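Local atomic coordinates of carboxypeptidase 1 (Deinococcus radiodurans str. R1, PDB entry 5GIV), a protein that probably works as a zinc-dependent carboxypeptidase of the M32 family, removing amino acids one after another from peptide C-termini with broad specificity. Residues 114-119 with 130-134; 271-275 with 287-291; 359-364 with 388-393; 364-368 with 406-410. All coordinates share one frame; numbering follows the deposited sequence.

Interaction 1: 114-119 with 130-134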
loop_
_atom_site.group_PDB
_atom_site.type_symbol
_atom_site.label_atom_id
_atom_site.label_comp_id
_atom_site.label_asym_id
_atom_site.label_seq_id
_atom_site.Cartn_x
_atom_site.Cartn_y
_atom_site.Cartn_z
ATOM N N GLN A 114 -18.320 -13.955 -4.192
ATOM C CA GLN A 114 -19.010 -14.035 -5.475
ATOM C C GLN A 114 -20.262 -13.172 -5.486
ATOM O O GLN A 114 -20.578 -12.541 -6.503
ATOM C CB GLN A 114 -19.361 -15.489 -5.796
ATOM C CG GLN A 114 -18.148 -16.389 -5.963
ATOM C CD GLN A 114 -18.516 -17.775 -6.468
ATOM O OE1 GLN A 114 -17.816 -18.347 -7.308
ATOM N NE2 GLN A 114 -19.615 -18.326 -5.952
ATOM N N SER A 115 -20.994 -13.142 -4.367
ATOM C CA SER A 115 -22.136 -12.240 -4.237
ATOM C C SER A 115 -21.704 -10.790 -4.440
ATOM O O SER A 115 -22.316 -10.044 -5.214
ATOM C CB SER A 115 -22.788 -12.427 -2.863
ATOM O OG SER A 115 -23.850 -11.513 -2.669
ATOM N N TYR A 116 -20.637 -10.382 -3.754
ATOM C CA TYR A 116 -20.160 -9.013 -3.868
ATOM C C TYR A 116 -19.797 -8.669 -5.308
ATOM O O TYR A 116 -20.208 -7.626 -5.833
ATOM C CB TYR A 116 -18.970 -8.785 -2.935
ATOM C CG TYR A 116 -18.313 -7.453 -3.182
ATOM C CD1 TYR A 116 -18.895 -6.276 -2.728
ATOM C CD2 TYR A 116 -17.123 -7.369 -3.894
ATOM C CE1 TYR A 116 -18.305 -5.056 -2.961
ATOM C CE2 TYR A 116 -16.522 -6.149 -4.133
ATOM C CZ TYR A 116 -17.119 -4.994 -3.664
ATOM O OH TYR A 116 -16.528 -3.776 -3.901
ATOM N N SER A 117 -19.018 -9.531 -5.966
ATOM C CA SER A 117 -18.623 -9.244 -7.345
ATOM C C SER A 117 -19.842 -9.117 -8.253
ATOM O O SER A 117 -19.924 -8.192 -9.072
ATOM C CB SER A 117 -17.657 -10.308 -7.854
ATOM O OG SER A 117 -16.428 -10.211 -7.156
ATOM N N ALA A 118 -20.798 -10.044 -8.132
ATOM C CA ALA A 118 -22.017 -9.934 -8.927
ATOM C C ALA A 118 -22.782 -8.645 -8.606
ATOM O O ALA A 118 -23.407 -8.051 -9.496
ATOM C CB ALA A 118 -22.905 -11.164 -8.710
ATOM N N TRP A 119 -22.736 -8.193 -7.348
ATOM C CA TRP A 119 -23.457 -6.981 -6.969
ATOM C C TRP A 119 -22.846 -5.741 -7.617
ATOM O O TRP A 119 -23.573 -4.821 -8.024
ATOM C CB TRP A 119 -23.482 -6.844 -5.445
ATOM C CG TRP A 119 -24.027 -5.534 -4.942
ATOM C CD1 TRP A 119 -25.343 -5.189 -4.794
ATOM C CD2 TRP A 119 -23.265 -4.397 -4.524
ATOM N NE1 TRP A 119 -25.444 -3.910 -4.306
ATOM C CE2 TRP A 119 -24.184 -3.401 -4.126
ATOM C CE3 TRP A 119 -21.895 -4.124 -4.441
ATOM C CZ2 TRP A 119 -23.775 -2.151 -3.653
ATOM C CZ3 TRP A 119 -21.488 -2.880 -3.967
ATOM C CH2 TRP A 119 -22.429 -1.908 -3.581
ATOM N N ARG A 130 -31.074 -10.938 -10.567
ATOM C CA ARG A 130 -29.840 -11.715 -10.577
ATOM C C ARG A 130 -29.310 -11.962 -9.169
ATOM O O ARG A 130 -28.735 -13.026 -8.906
ATOM C CB ARG A 130 -28.780 -11.007 -11.421
ATOM C CG ARG A 130 -27.399 -11.651 -11.403
ATOM C CD ARG A 130 -26.424 -10.807 -12.206
ATOM N NE ARG A 130 -25.044 -11.288 -12.167
ATOM C CZ ARG A 130 -24.016 -10.627 -12.702
ATOM N NH1 ARG A 130 -24.215 -9.460 -13.310
ATOM N NH2 ARG A 130 -22.787 -11.119 -12.617
ATOM N N MET A 131 -29.494 -11.004 -8.249
ATOM C CA MET A 131 -28.959 -11.163 -6.906
ATOM C C MET A 131 -29.831 -12.038 -6.013
ATOM O O MET A 131 -29.350 -12.505 -4.971
ATOM C CB MET A 131 -28.770 -9.794 -6.248
ATOM C CG MET A 131 -27.875 -8.856 -7.030
ATOM S SD MET A 131 -26.335 -9.627 -7.557
ATOM C CE MET A 131 -25.643 -10.192 -6.001
ATOM N N VAL A 132 -31.094 -12.274 -6.384
ATOM C CA VAL A 132 -31.991 -13.041 -5.515
ATOM C C VAL A 132 -31.374 -14.372 -5.096
ATOM O O VAL A 132 -31.354 -14.665 -3.892
ATOM C CB VAL A 132 -33.364 -13.204 -6.174
ATOM C CG1 VAL A 132 -34.184 -14.223 -5.409
ATOM C CG2 VAL A 132 -34.096 -11.871 -6.221
ATOM N N PRO A 133 -30.872 -15.212 -6.006
ATOM C CA PRO A 133 -30.224 -16.460 -5.554
ATOM C C PRO A 133 -29.043 -16.241 -4.619
ATOM O O PRO A 133 -28.889 -16.999 -3.654
ATOM C CB PRO A 133 -29.809 -17.137 -6.872
ATOM C CG PRO A 133 -29.853 -16.053 -7.903
ATOM C CD PRO A 133 -30.946 -15.129 -7.475
ATOM N N TYR A 134 -28.197 -15.239 -4.876
ATOM C CA TYR A 134 -27.095 -14.955 -3.956
ATOM C C TYR A 134 -27.609 -14.601 -2.565
ATOM O O TYR A 134 -27.060 -15.057 -1.554
ATOM C CB TYR A 134 -26.227 -13.818 -4.487
ATOM C CG TYR A 134 -25.363 -14.164 -5.678
ATOM C CD1 TYR A 134 -24.091 -14.673 -5.505
ATOM C CD2 TYR A 134 -25.816 -13.958 -6.972
ATOM C CE1 TYR A 134 -23.285 -14.971 -6.592
ATOM C CE2 TYR A 134 -25.025 -14.260 -8.066
ATOM C CZ TYR A 134 -23.757 -14.766 -7.871
ATOM O OH TYR A 134 -22.955 -15.069 -8.956
#
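Ser115 lies across from Tyr134, and Trp119 across from Met131, where the consecutive helices 102-122 and 128-147 form an antiparallel helical hairpin. The two short segments run at 168° to each other, with axes 10.1 Å apart at closest approach. Segment 130-134 is kinked at Pro133, whose N makes no bond to the turn before. No hydrogen bond crosses this contact, and the fit of side chains holds it.

Ala118 points its methyl toward the other helix. Its CB is 3.8 Å from Tyr134 CZ and makes an off-centre CH-pi contact with that ring. The CD1 and CE1 side of the ring runs along the preceding turn. Tyr134 CD1 is 3.4 Å from Ser115 CA, and Tyr134 CE1 is 3.6 Å from Gln114 O. With an alanine in place of Tyr134, the Ala118 methyl would probably lose its ring partner and a gap would open beside Ser115.

Met131 is bent at chi2 and chi3 (-48° and -56°). The two bends curl its methyl against the backbone between Ser115 and Trp119, with Met131 CE 3.4 Å from Ser115 O. The sulfur lies beside Ala118. Leu405 and Tyr411 also touch Met131, and their carbonyl oxygens bind Trp119 NE1 and Ser115 OG respectively. The hairpin is thereby tied to the loop before helix 420-439.

Arg130 reaches out past Ala118 with an extended chain and forms a salt bridge with Glu121. On the way its guanidinium passes Ala118 O, which sits 4.1 Å above the guanidinium plane of Arg130.

Interaction 2: 271-275 with 287-291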
loop_
_atom_site.group_PDB
_atom_site.type_symbol
_atom_site.label_atom_id
_atom_site.label_comp_id
_atom_site.label_asym_id
_atom_site.label_seq_id
_atom_site.Cartn_x
_atom_site.Cartn_y
_atom_site.Cartn_z
ATOM N N ALA A 271 -10.725 7.195 13.370
ATOM C CA ALA A 271 -9.284 7.004 13.504
ATOM C C ALA A 271 -8.774 7.539 14.833
ATOM O O ALA A 271 -7.848 6.968 15.425
ATOM C CB ALA A 271 -8.551 7.678 12.347
ATOM N N LEU A 272 -9.361 8.639 15.312
ATOM C CA LEU A 272 -8.971 9.172 16.612
ATOM C C LEU A 272 -9.166 8.132 17.700
ATOM O O LEU A 272 -8.298 7.947 18.562
ATOM C CB LEU A 272 -9.783 10.422 16.919
ATOM C CG LEU A 272 -9.373 11.652 16.126
ATOM C CD1 LEU A 272 -10.384 12.750 16.326
ATOM C CD2 LEU A 272 -7.977 12.093 16.593
ATOM N N TYR A 273 -10.307 7.442 17.671
ATOM C CA TYR A 273 -10.563 6.362 18.609
ATOM C C TYR A 273 -9.414 5.355 18.603
ATOM O O TYR A 273 -8.835 5.049 19.652
ATOM C CB TYR A 273 -11.900 5.711 18.260
ATOM C CG TYR A 273 -12.377 4.643 19.205
ATOM C CD1 TYR A 273 -11.689 4.346 20.379
ATOM C CD2 TYR A 273 -13.514 3.916 18.913
ATOM C CE1 TYR A 273 -12.134 3.358 21.233
ATOM C CE2 TYR A 273 -13.964 2.943 19.750
ATOM C CZ TYR A 273 -13.277 2.656 20.911
ATOM O OH TYR A 273 -13.756 1.663 21.737
ATOM N N GLU A 274 -9.082 4.817 17.424
ATOM C CA GLU A 274 -8.011 3.827 17.332
ATOM C C GLU A 274 -6.669 4.421 17.748
ATOM O O GLU A 274 -5.867 3.755 18.414
ATOM C CB GLU A 274 -7.922 3.265 15.906
ATOM C CG GLU A 274 -9.136 2.454 15.459
ATOM C CD GLU A 274 -9.301 1.139 16.195
ATOM O OE1 GLU A 274 -10.439 0.628 16.247
ATOM O OE2 GLU A 274 -8.303 0.606 16.722
ATOM N N GLN A 275 -6.391 5.663 17.337
ATOM C CA GLN A 275 -5.110 6.281 17.666
ATOM C C GLN A 275 -4.975 6.584 19.150
ATOM O O GLN A 275 -3.861 6.824 19.618
ATOM C CB GLN A 275 -4.898 7.564 16.852
ATOM C CG GLN A 275 -4.484 7.318 15.387
ATOM C CD GLN A 275 -4.034 8.585 14.673
ATOM O OE1 GLN A 275 -4.377 9.708 15.073
ATOM N NE2 GLN A 275 -3.261 8.411 13.609
ATOM N N GLY A 287 -6.246 -4.287 22.041
ATOM C CA GLY A 287 -5.812 -3.136 21.268
ATOM C C GLY A 287 -6.659 -2.736 20.068
ATOM O O GLY A 287 -6.174 -2.746 18.929
ATOM N N GLY A 288 -7.907 -2.350 20.317
ATOM C CA GLY A 288 -8.804 -1.925 19.259
ATOM C C GLY A 288 -10.102 -1.445 19.874
ATOM O O GLY A 288 -10.313 -1.545 21.089
ATOM N N GLY A 289 -10.962 -0.904 19.014
ATOM C CA GLY A 289 -12.270 -0.450 19.458
ATOM C C GLY A 289 -13.125 -1.579 20.005
ATOM O O GLY A 289 -12.972 -2.744 19.636
ATOM N N VAL A 290 -14.067 -1.211 20.873
ATOM C CA VAL A 290 -14.807 -2.196 21.660
ATOM C C VAL A 290 -16.087 -2.687 20.974
ATOM O O VAL A 290 -16.513 -3.820 21.219
ATOM C CB VAL A 290 -15.121 -1.618 23.059
ATOM C CG1 VAL A 290 -16.216 -0.559 22.976
ATOM C CG2 VAL A 290 -15.515 -2.720 24.025
ATOM N N SER A 291 -16.709 -1.878 20.113
ATOM C CA SER A 291 -17.974 -2.274 19.495
ATOM C C SER A 291 -18.289 -1.341 18.329
ATOM O O SER A 291 -17.704 -0.264 18.189
ATOM C CB SER A 291 -19.126 -2.241 20.497
ATOM O OG SER A 291 -19.390 -0.907 20.894
#
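Tyr273 and Glu274 each take one backbone N-H from the glycine-rich loop 287-291. Both sit at the end of helix 257-275, which carries the HExxH zinc motif. Val290 N donates to Tyr273 OH at 3.0 Å (150°). Gly289 N donates to Glu274 OE1 at 3.2 Å, from the syn side but 32° out of the carboxylate plane.

The buried carboxylate has further partners. Glu274 OE1 also bonds to His295, and OE2 makes a salt bridge with Arg240. These would probably favour the charged form of Glu274. A bend at chi2 (-68°) brings its carboxylate round to the loop.

Packing follows the same two side chains. The hydroxyl end of the Tyr273 ring touches Gly289, with Tyr273 CZ 3.6 Å from Gly289 CA. Gly288 CA lies 3.6 Å from Glu274 OE2. The rings of His295 and Tyr464 also meet the Tyr273 ring.

This loop leads from the helix of the zinc ligands His266 and His270 to helix 292-306, which supplies the third ligand, Glu296. Ser291 is the N-cap of that helix and bonds to Val294 N. Beside it, Val290 turns a methyl to the phenol, with CG1 3.5 Å from Tyr273 OH.

Interaction 3: 359-364 with 388-393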
loop_
_atom_site.group_PDB
_atom_site.type_symbol
_atom_site.label_atom_id
_atom_site.label_comp_id
_atom_site.label_asym_id
_atom_site.label_seq_id
_atom_site.Cartn_x
_atom_site.Cartn_y
_atom_site.Cartn_z
ATOM N N LEU A 359 -34.225 6.498 10.225
ATOM C CA LEU A 359 -35.303 5.820 9.517
ATOM C C LEU A 359 -34.767 4.834 8.481
ATOM O O LEU A 359 -35.432 3.839 8.167
ATOM C CB LEU A 359 -36.216 6.858 8.864
ATOM C CG LEU A 359 -36.865 7.821 9.857
ATOM C CD1 LEU A 359 -37.516 8.979 9.140
ATOM C CD2 LEU A 359 -37.894 7.076 10.697
ATOM N N HIS A 360 -33.573 5.086 7.937
ATOM C CA HIS A 360 -32.972 4.121 7.018
ATOM C C HIS A 360 -32.503 2.870 7.754
ATOM O O HIS A 360 -32.668 1.749 7.253
ATOM C CB HIS A 360 -31.802 4.760 6.262
ATOM C CG HIS A 360 -32.188 5.929 5.409
ATOM N ND1 HIS A 360 -32.437 5.819 4.056
ATOM C CD2 HIS A 360 -32.340 7.239 5.713
ATOM C CE1 HIS A 360 -32.735 7.009 3.568
ATOM N NE2 HIS A 360 -32.687 7.887 4.552
ATOM N N VAL A 361 -31.878 3.045 8.922
ATOM C CA VAL A 361 -31.401 1.909 9.705
ATOM C C VAL A 361 -32.574 1.053 10.160
ATOM O O VAL A 361 -32.537 -0.181 10.072
ATOM C CB VAL A 361 -30.560 2.398 10.899
ATOM C CG1 VAL A 361 -30.206 1.252 11.826
ATOM C CG2 VAL A 361 -29.299 3.084 10.404
ATOM N N ILE A 362 -33.627 1.698 10.669
ATOM C CA ILE A 362 -34.819 0.974 11.102
ATOM C C ILE A 362 -35.401 0.171 9.948
ATOM O O ILE A 362 -35.773 -0.997 10.105
ATOM C CB ILE A 362 -35.861 1.943 11.685
ATOM C CG1 ILE A 362 -35.301 2.636 12.929
ATOM C CG2 ILE A 362 -37.174 1.205 11.959
ATOM C CD1 ILE A 362 -36.196 3.716 13.479
ATOM N N THR A 363 -35.518 0.795 8.776
ATOM C CA THR A 363 -36.008 0.067 7.612
ATOM C C THR A 363 -35.237 -1.234 7.407
ATOM O O THR A 363 -35.830 -2.312 7.311
ATOM C CB THR A 363 -35.901 0.950 6.371
ATOM O OG1 THR A 363 -36.702 2.117 6.565
ATOM C CG2 THR A 363 -36.379 0.192 5.126
ATOM N N ARG A 364 -33.904 -1.145 7.346
ATOM C CA ARG A 364 -33.088 -2.324 7.073
ATOM C C ARG A 364 -33.200 -3.358 8.190
ATOM O O ARG A 364 -33.347 -4.559 7.925
ATOM C CB ARG A 364 -31.634 -1.908 6.880
ATOM C CG ARG A 364 -31.388 -1.121 5.618
ATOM C CD ARG A 364 -30.265 -0.101 5.783
ATOM N NE ARG A 364 -29.917 0.507 4.500
ATOM C CZ ARG A 364 -30.664 1.419 3.877
ATOM N NH1 ARG A 364 -31.812 1.824 4.411
ATOM N NH2 ARG A 364 -30.271 1.906 2.705
ATOM N N ALA A 388 -41.368 -0.310 2.538
ATOM C CA ALA A 388 -40.891 0.235 3.805
ATOM C C ALA A 388 -40.341 1.650 3.640
ATOM O O ALA A 388 -40.435 2.458 4.569
ATOM C CB ALA A 388 -39.836 -0.685 4.413
ATOM N N TYR A 389 -39.727 1.960 2.489
ATOM C CA TYR A 389 -39.260 3.326 2.259
ATOM C C TYR A 389 -40.436 4.289 2.110
ATOM O O TYR A 389 -40.408 5.392 2.669
ATOM C CB TYR A 389 -38.329 3.379 1.038
ATOM C CG TYR A 389 -36.871 3.469 1.424
ATOM C CD1 TYR A 389 -36.182 2.352 1.876
ATOM C CD2 TYR A 389 -36.192 4.673 1.363
ATOM C CE1 TYR A 389 -34.854 2.439 2.254
ATOM C CE2 TYR A 389 -34.869 4.768 1.729
ATOM C CZ TYR A 389 -34.201 3.655 2.173
ATOM O OH TYR A 389 -32.878 3.768 2.544
ATOM N N GLU A 390 -41.492 3.891 1.390
ATOM C CA GLU A 390 -42.685 4.736 1.337
ATOM C C GLU A 390 -43.263 4.947 2.729
ATOM O O GLU A 390 -43.625 6.070 3.101
ATOM C CB GLU A 390 -43.746 4.139 0.416
ATOM C CG GLU A 390 -43.344 4.050 -1.033
ATOM C CD GLU A 390 -44.463 3.509 -1.894
ATOM O OE1 GLU A 390 -45.574 4.087 -1.843
ATOM O OE2 GLU A 390 -44.232 2.500 -2.606
ATOM N N GLN A 391 -43.342 3.874 3.521
ATOM C CA GLN A 391 -43.916 3.980 4.856
ATOM C C GLN A 391 -43.048 4.828 5.778
ATOM O O GLN A 391 -43.561 5.700 6.486
ATOM C CB GLN A 391 -44.072 2.582 5.454
ATOM C CG GLN A 391 -44.303 2.577 6.959
ATOM C CD GLN A 391 -44.281 1.175 7.565
ATOM O OE1 GLN A 391 -44.169 0.172 6.851
ATOM N NE2 GLN A 391 -44.326 1.107 8.894
ATOM N N ASN A 392 -41.729 4.632 5.744
ATOM C CA ASN A 392 -40.875 5.244 6.753
ATOM C C ASN A 392 -40.291 6.580 6.333
ATOM O O ASN A 392 -40.020 7.418 7.196
ATOM C CB ASN A 392 -39.731 4.303 7.145
ATOM C CG ASN A 392 -40.220 3.063 7.866
ATOM O OD1 ASN A 392 -41.261 3.086 8.526
ATOM N ND2 ASN A 392 -39.451 1.980 7.773
ATOM N N LEU A 393 -40.082 6.808 5.042
ATOM C CA LEU A 393 -39.469 8.047 4.593
ATOM C C LEU A 393 -40.339 8.827 3.627
ATOM O O LEU A 393 -39.948 9.924 3.222
ATOM C CB LEU A 393 -38.107 7.757 3.961
ATOM C CG LEU A 393 -37.097 7.369 5.040
ATOM C CD1 LEU A 393 -36.137 6.298 4.560
ATOM C CD2 LEU A 393 -36.346 8.605 5.464
#
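The His360 ring has Leu393 CD1 over the centre of one face, 3.6 Å above the plane, and Tyr389 OH at its edge. That hydroxyl also lies at the edge of the Arg364 guanidinium, in its plane. The planes of guanidinium and phenol are 62° apart. Trp385 meets the Tyr389 ring, and Phe419 makes a cation-pi contact with Arg364.

Three bonds grip the one phenol oxygen. His360 ND1 is 2.6 Å from Tyr389 OH. Arg364 meets it end-on, with NH1 at 2.9 Å and NH2 at 3.2 Å from Tyr389 OH. Arg364 NH2 also makes a salt bridge with Asp407, its strongest partner. Tyr389 has a chi1 of -103°, away from the usual staggered values, which brings the hydroxyl across to helix 357-372. A phenylalanine in its place would probably leave His360 ND1 without its mate and the guanidinium less firmly oriented. Arg364 NH1 also bonds to His360 O, from above the carbonyl plane.

A second polar chain lies beside the phenol. Asn392 ND2 donates to Thr363 OG1 at 3.0 Å, nearly straight and in the amide plane. Thr363 OG1 in turn donates to Leu359 O at 2.7 Å. Asn392 OD1 is taken by Arg180.

Apolar contacts lie alongside. Thr363 CG2 packs 3.6 Å from Ala388 CB, and Leu359 CB meets Leu393 CD2 at 3.8 Å. The consecutive helices 357-372 and 381-393 thus form an antiparallel helical hairpin, its short segments crossing at 142°, in the mainly helical fold of this M32 carboxypeptidase.

Interaction 4: 364-368 with 406-410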
loop_
_atom_site.group_PDB
_atom_site.type_symbol
_atom_site.label_atom_id
_atom_site.label_comp_id
_atom_site.label_asym_id
_atom_site.label_seq_id
_atom_site.Cartn_x
_atom_site.Cartn_y
_atom_site.Cartn_z
ATOM N N ARG A 364 -33.904 -1.145 7.346
ATOM C CA ARG A 364 -33.088 -2.324 7.073
ATOM C C ARG A 364 -33.200 -3.358 8.190
ATOM O O ARG A 364 -33.347 -4.559 7.925
ATOM C CB ARG A 364 -31.634 -1.908 6.880
ATOM C CG ARG A 364 -31.388 -1.121 5.618
ATOM C CD ARG A 364 -30.265 -0.101 5.783
ATOM N NE ARG A 364 -29.917 0.507 4.500
ATOM C CZ ARG A 364 -30.664 1.419 3.877
ATOM N NH1 ARG A 364 -31.812 1.824 4.411
ATOM N NH2 ARG A 364 -30.271 1.906 2.705
ATOM N N PHE A 365 -33.142 -2.911 9.447
ATOM C CA PHE A 365 -33.209 -3.838 10.571
ATOM C C PHE A 365 -34.502 -4.645 10.536
ATOM O O PHE A 365 -34.489 -5.869 10.720
ATOM C CB PHE A 365 -33.079 -3.057 11.876
ATOM C CG PHE A 365 -33.139 -3.901 13.118
ATOM C CD1 PHE A 365 -32.012 -4.533 13.593
ATOM C CD2 PHE A 365 -34.321 -4.032 13.830
ATOM C CE1 PHE A 365 -32.059 -5.289 14.745
ATOM C CE2 PHE A 365 -34.374 -4.788 14.991
ATOM C CZ PHE A 365 -33.247 -5.417 15.447
ATOM N N GLU A 366 -35.632 -3.977 10.292
ATOM C CA GLU A 366 -36.913 -4.674 10.303
ATOM C C GLU A 366 -37.030 -5.659 9.145
ATOM O O GLU A 366 -37.650 -6.719 9.299
ATOM C CB GLU A 366 -38.055 -3.657 10.294
ATOM C CG GLU A 366 -38.220 -2.949 11.645
ATOM C CD GLU A 366 -39.307 -1.885 11.658
ATOM O OE1 GLU A 366 -39.891 -1.591 10.585
ATOM O OE2 GLU A 366 -39.564 -1.318 12.747
ATOM N N LEU A 367 -36.414 -5.354 7.997
ATOM C CA LEU A 367 -36.381 -6.316 6.901
ATOM C C LEU A 367 -35.506 -7.509 7.258
ATOM O O LEU A 367 -35.811 -8.647 6.880
ATOM C CB LEU A 367 -35.881 -5.644 5.617
ATOM C CG LEU A 367 -36.783 -4.568 4.997
ATOM C CD1 LEU A 367 -36.023 -3.737 3.971
ATOM C CD2 LEU A 367 -38.021 -5.198 4.351
ATOM N N GLU A 368 -34.400 -7.263 7.967
ATOM C CA GLU A 368 -33.587 -8.364 8.473
ATOM C C GLU A 368 -34.390 -9.231 9.435
ATOM O O GLU A 368 -34.329 -10.468 9.373
ATOM C CB GLU A 368 -32.344 -7.825 9.173
ATOM C CG GLU A 368 -31.285 -7.216 8.281
ATOM C CD GLU A 368 -30.093 -6.715 9.090
ATOM O OE1 GLU A 368 -30.262 -6.452 10.303
ATOM O OE2 GLU A 368 -28.990 -6.595 8.517
ATOM N N GLN A 406 -29.063 -0.928 -2.849
ATOM C CA GLN A 406 -28.334 0.291 -2.494
ATOM C C GLN A 406 -27.086 -0.001 -1.667
ATOM O O GLN A 406 -25.986 0.469 -1.994
ATOM C CB GLN A 406 -29.255 1.247 -1.739
ATOM C CG GLN A 406 -28.511 2.356 -1.046
ATOM C CD GLN A 406 -29.409 3.249 -0.215
ATOM O OE1 GLN A 406 -28.962 3.833 0.767
ATOM N NE2 GLN A 406 -30.672 3.383 -0.615
ATOM N N ASP A 407 -27.239 -0.741 -0.576
ATOM C CA ASP A 407 -26.146 -0.953 0.360
ATOM C C ASP A 407 -25.459 -2.294 0.114
ATOM O O ASP A 407 -26.092 -3.277 -0.286
ATOM C CB ASP A 407 -26.655 -0.852 1.802
ATOM C CG ASP A 407 -26.678 0.602 2.318
ATOM O OD1 ASP A 407 -25.692 1.342 2.081
ATOM O OD2 ASP A 407 -27.684 1.010 2.947
ATOM N N VAL A 408 -24.142 -2.315 0.346
ATOM C CA VAL A 408 -23.348 -3.509 0.079
ATOM C C VAL A 408 -23.498 -4.582 1.156
ATOM O O VAL A 408 -23.164 -5.747 0.904
ATOM C CB VAL A 408 -21.851 -3.162 -0.061
ATOM C CG1 VAL A 408 -21.242 -2.820 1.274
ATOM C CG2 VAL A 408 -21.095 -4.307 -0.697
ATOM N N HIS A 409 -24.010 -4.233 2.340
ATOM C CA HIS A 409 -23.862 -5.111 3.500
ATOM C C HIS A 409 -24.367 -6.527 3.225
ATOM O O HIS A 409 -23.633 -7.503 3.409
ATOM C CB HIS A 409 -24.564 -4.498 4.717
ATOM C CG HIS A 409 -24.049 -3.140 5.086
ATOM N ND1 HIS A 409 -24.031 -2.084 4.197
ATOM C CD2 HIS A 409 -23.523 -2.669 6.241
ATOM C CE1 HIS A 409 -23.529 -1.018 4.794
ATOM N NE2 HIS A 409 -23.203 -1.349 6.031
ATOM N N TRP A 410 -25.616 -6.663 2.772
ATOM C CA TRP A 410 -26.190 -7.993 2.570
ATOM C C TRP A 410 -25.580 -8.742 1.387
ATOM O O TRP A 410 -25.864 -9.934 1.215
ATOM C CB TRP A 410 -27.702 -7.891 2.366
ATOM C CG TRP A 410 -28.435 -7.277 3.518
ATOM C CD1 TRP A 410 -28.014 -7.204 4.819
ATOM C CD2 TRP A 410 -29.719 -6.642 3.477
ATOM N NE1 TRP A 410 -28.958 -6.563 5.584
ATOM C CE2 TRP A 410 -30.015 -6.210 4.785
ATOM C CE3 TRP A 410 -30.649 -6.400 2.461
ATOM C CZ2 TRP A 410 -31.200 -5.545 5.103
ATOM C CZ3 TRP A 410 -31.824 -5.746 2.779
ATOM C CH2 TRP A 410 -32.089 -5.327 4.088
#
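Arg364 and Asp407 form a salt bridge between helix 357-372 and the long loop that joins helices 381-393 and 420-439 of this M32 fold. The grip is side-on and both nitrogens share one oxygen. Arg364 NE is 2.8 Å and Arg364 NH2 2.7 Å from Asp407 OD2. The carboxylate plane is turned 67° from the guanidinium. Asp407 OD1 binds Arg349, so each carboxylate oxygen has an arginine partner, which would probably keep the acid ionised. The Asp407 side chain lies about 12 Å from the zinc ion.

A further hydrogen bond crosses one turn along the helix. Trp410 NE1 donates to Glu368 OE2 at 2.9 Å, nearly straight at 162°. It uses the anti lone pair, and the oxygen sits in the indole plane. The Glu368 chain is extended beyond CG (chi2 -180°), which carries the acid out to the indole. Ser418 OG also binds Glu368 OE2.

Gln406 OE1 comes close to Arg364 NH2 without bonding to it, and bonds instead to Arg349 N, while Gln406 NE2 bonds to Asp402 O.

The remaining contact is packing around the buried indole. Leu367 CB lies 4.1 Å from Trp410 CH2. Glu368 CG is 3.6 Å from Trp410 CZ2, and Arg364 O meets the indole edge in plane, 3.7 Å from Trp410 CZ2.

Overall arrangement
Along the chain, interaction 1 comes first and closes the short turn between helices 102-122 and 128-147. Interaction 2 follows in series. It folds the loop after the zinc-motif helix 257-275 back onto that helix, about 32 Å from interaction 1, centre to centre. Interactions 3 and 4 come last and cross, since their segments alternate. Both start from helix 357-372 and share Arg364. Interaction 3 pairs this helix with helix 381-393, and interaction 4 brings in the following loop. That loop also reaches interaction 1: Val408 packs against Tyr116 and Trp119. The hairpin of interaction 1, the loop and helix 357-372 are thus joined, while interaction 2 touches none of the others.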